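Local coordinates for endonuclease NucS (Pyrococcus abyssi, PDB 2VLD), which cleaves the 3' and 5' single-stranded ends of branched DNA, binding single-stranded DNA and working as a homodimer that interacts with PCNA, at residues Q187-R190 / Y191-L195. The protein carries 2 engineered substitutions. Residues are numbered along the deposited sequence; the frame is centred on the assembly and turned at random.
Sequences QMKR and YVDSL. Engineered in segment 187-190: Met188 (natural residue Leu).
Lys189 NZ is held by two salt bridges, one to Asp193 OD2 at 2.9 Å, one helical turn later, and the other to Glu223. Asp193 OD2 meets the ammonium with its syn lone pair. The lysine chain runs extended until its last torsion, where a bend (chi4 53°) turns NZ toward the aspartate. The same turn carries the backbone hydrogen bonds from Asp193 N to Lys189 O at 2.8 Å and from Val192 N to Met188 O at 2.9 Å. All of this belongs to helix 182-199, the crossover helix between parallel strands 170-175 and 203-209 in the PD-(D/E)XK-type nuclease domain. Toward that sheet, CG of the engineered selenomethionine Met188 lies 4.2 Å from Val192 CG2, with Leu225 touching both side chains. Elsewhere on the helix, Gln187 and Tyr191 run side by side in the same direction, the glutamine CG 3.1 Å from the tyrosine OH and the amide turned 62° from the ring. Gln187 O sits 3.4 Å above the ring plane, over its centre. Tyr191 CE2 lies over one face of the Arg190 guanidinium, 3.6 Å from NH2, with the two planes 70° apart. Gln187 NE2 is hydrogen-bonded to Glu174. One carboxylate of the second subunit, that of Glu40, receives both other groups, its OE2 hydrogen-bonded to Tyr191 OH and its OE1 salt-bridged to Arg190 NH2, so this side of the helix faces the dimer partner.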
ATOM      1  N   GLN A 187     -27.853  -0.754   1.666  1.00 54.84           N
ATOM      2  CA  GLN A 187     -27.239  -1.956   2.203  1.00 55.02           C
ATOM      3  C   GLN A 187     -28.337  -3.004   2.419  1.00 54.04           C
ATOM      4  O   GLN A 187     -28.295  -4.096   1.840  1.00 53.38           O
ATOM      5  CB  GLN A 187     -26.427  -1.643   3.474  1.00 54.68           C
ATOM      6  CG  GLN A 187     -25.529  -2.796   3.933  1.00 57.36           C
ATOM      7  CD  GLN A 187     -24.339  -2.391   4.834  1.00 57.63           C
ATOM      8  OE1 GLN A 187     -23.434  -1.667   4.403  1.00 62.17           O
ATOM      9  NE2 GLN A 187     -24.318  -2.910   6.068  1.00 57.63           N
HETATM   10  N   MSE A 188     -29.359  -2.644   3.192  1.00 53.50           N
HETATM   11  CA  MSE A 188     -30.458  -3.561   3.449  1.00 53.53           C
HETATM   12  C   MSE A 188     -31.151  -4.027   2.163  1.00 54.41           C
HETATM   13  O   MSE A 188     -31.480  -5.217   2.021  1.00 54.14           O
HETATM   14  CB  MSE A 188     -31.474  -2.938   4.387  1.00 52.78           C
HETATM   15  CG  MSE A 188     -32.578  -3.903   4.736  1.00 51.17           C
HETATM   16 SE   MSE A 188     -33.733  -3.175   6.107  1.00 54.66          SE
HETATM   17  CE  MSE A 188     -34.611  -1.818   5.039  1.00 41.48           C
ATOM     18  N   LYS A 189     -31.369  -3.091   1.239  1.00 55.40           N
ATOM     19  CA  LYS A 189     -31.958  -3.412  -0.057  1.00 56.93           C
ATOM     20  C   LYS A 189     -31.222  -4.565  -0.721  1.00 56.86           C
ATOM     21  O   LYS A 189     -31.846  -5.527  -1.156  1.00 57.15           O
ATOM     22  CB  LYS A 189     -31.971  -2.192  -0.982  1.00 56.97           C
ATOM     23  CG  LYS A 189     -32.587  -2.479  -2.342  1.00 58.23           C
ATOM     24  CD  LYS A 189     -32.687  -1.240  -3.224  1.00 58.96           C
ATOM     25  CE  LYS A 189     -32.939  -1.615  -4.695  1.00 62.80           C
ATOM     26  NZ  LYS A 189     -34.114  -2.530  -4.874  1.00 64.05           N
ATOM     27  N   ARG A 190     -29.896  -4.466  -0.780  1.00 57.26           N
ATOM     28  CA  ARG A 190     -29.072  -5.494  -1.404  1.00 57.36           C
ATOM     29  C   ARG A 190     -29.358  -6.870  -0.806  1.00 57.24           C
ATOM     30  O   ARG A 190     -29.497  -7.850  -1.537  1.00 57.32           O
ATOM     31  CB  ARG A 190     -27.595  -5.142  -1.269  1.00 57.40           C
ATOM     32  CG  ARG A 190     -26.699  -5.912  -2.213  1.00 58.55           C
ATOM     33  CD  ARG A 190     -25.269  -5.423  -2.166  1.00 58.69           C
ATOM     34  NE  ARG A 190     -24.526  -6.050  -1.082  1.00 59.08           N
ATOM     35  CZ  ARG A 190     -24.055  -5.403  -0.017  1.00 56.83           C
ATOM     36  NH1 ARG A 190     -24.236  -4.095   0.110  1.00 55.98           N
ATOM     37  NH2 ARG A 190     -23.388  -6.066   0.912  1.00 54.32           N
ATOM     38  N   TYR A 191     -29.471  -6.925   0.521  1.00 57.24           N
ATOM     39  CA  TYR A 191     -29.749  -8.170   1.233  1.00 56.94           C
ATOM     40  C   TYR A 191     -31.112  -8.690   0.852  1.00 57.09           C
ATOM     41  O   TYR A 191     -31.262  -9.869   0.552  1.00 56.99           O
ATOM     42  CB  TYR A 191     -29.670  -7.985   2.754  1.00 56.38           C
ATOM     43  CG  TYR A 191     -28.374  -7.395   3.256  1.00 55.64           C
ATOM     44  CD1 TYR A 191     -28.368  -6.518   4.336  1.00 56.09           C
ATOM     45  CD2 TYR A 191     -27.152  -7.711   2.654  1.00 55.65           C
ATOM     46  CE1 TYR A 191     -27.193  -5.972   4.807  1.00 55.15           C
ATOM     47  CE2 TYR A 191     -25.960  -7.166   3.115  1.00 54.83           C
ATOM     48  CZ  TYR A 191     -25.988  -6.298   4.193  1.00 55.11           C
ATOM     49  OH  TYR A 191     -24.816  -5.749   4.665  1.00 54.63           O
ATOM     50  N   VAL A 192     -32.098  -7.795   0.843  1.00 57.77           N
ATOM     51  CA  VAL A 192     -33.475  -8.165   0.512  1.00 58.47           C
ATOM     52  C   VAL A 192     -33.570  -8.721  -0.917  1.00 59.07           C
ATOM     53  O   VAL A 192     -34.078  -9.819  -1.123  1.00 58.60           O
ATOM     54  CB  VAL A 192     -34.452  -6.983   0.759  1.00 58.35           C
ATOM     55  CG1 VAL A 192     -35.841  -7.289   0.221  1.00 58.86           C
ATOM     56  CG2 VAL A 192     -34.531  -6.663   2.238  1.00 57.64           C
ATOM     57  N   ASP A 193     -33.043  -7.968  -1.879  1.00 60.32           N
ATOM     58  CA  ASP A 193     -33.023  -8.382  -3.278  1.00 61.81           C
ATOM     59  C   ASP A 193     -32.354  -9.735  -3.469  1.00 62.22           C
ATOM     60  O   ASP A 193     -32.888 -10.590  -4.170  1.00 62.47           O
ATOM     61  CB  ASP A 193     -32.327  -7.331  -4.144  1.00 62.24           C
ATOM     62  CG  ASP A 193     -33.158  -6.072  -4.323  1.00 64.08           C
ATOM     63  OD1 ASP A 193     -34.378  -6.102  -4.039  1.00 66.94           O
ATOM     64  OD2 ASP A 193     -32.586  -5.048  -4.754  1.00 65.35           O
ATOM     65  N   SER A 194     -31.195  -9.924  -2.837  1.00 62.78           N
ATOM     66  CA  SER A 194     -30.477 -11.201  -2.851  1.00 62.98           C
ATOM     67  C   SER A 194     -31.388 -12.348  -2.410  1.00 63.02           C
ATOM     68  O   SER A 194     -31.437 -13.396  -3.048  1.00 62.88           O
ATOM     69  CB  SER A 194     -29.230 -11.111  -1.952  1.00 62.96           C
ATOM     70  OG  SER A 194     -28.600 -12.370  -1.761  1.00 63.11           O
ATOM     71  N   LEU A 195     -32.117 -12.132  -1.323  1.00 63.16           N
ATOM     72  CA  LEU A 195     -33.020 -13.141  -0.804  1.00 63.46           C
ATOM     73  C   LEU A 195     -34.286 -13.271  -1.649  1.00 64.61           C
ATOM     74  O   LEU A 195     -34.860 -14.356  -1.740  1.00 64.20           O
ATOM     75  CB  LEU A 195     -33.367 -12.844   0.649  1.00 62.85           C
ATOM     76  CG  LEU A 195     -32.223 -12.972   1.655  1.00 60.64           C
ATOM     77  CD1 LEU A 195     -32.453 -12.004   2.754  1.00 59.57           C
ATOM     78  CD2 LEU A 195     -32.101 -14.367   2.224  1.00 57.28           C
TER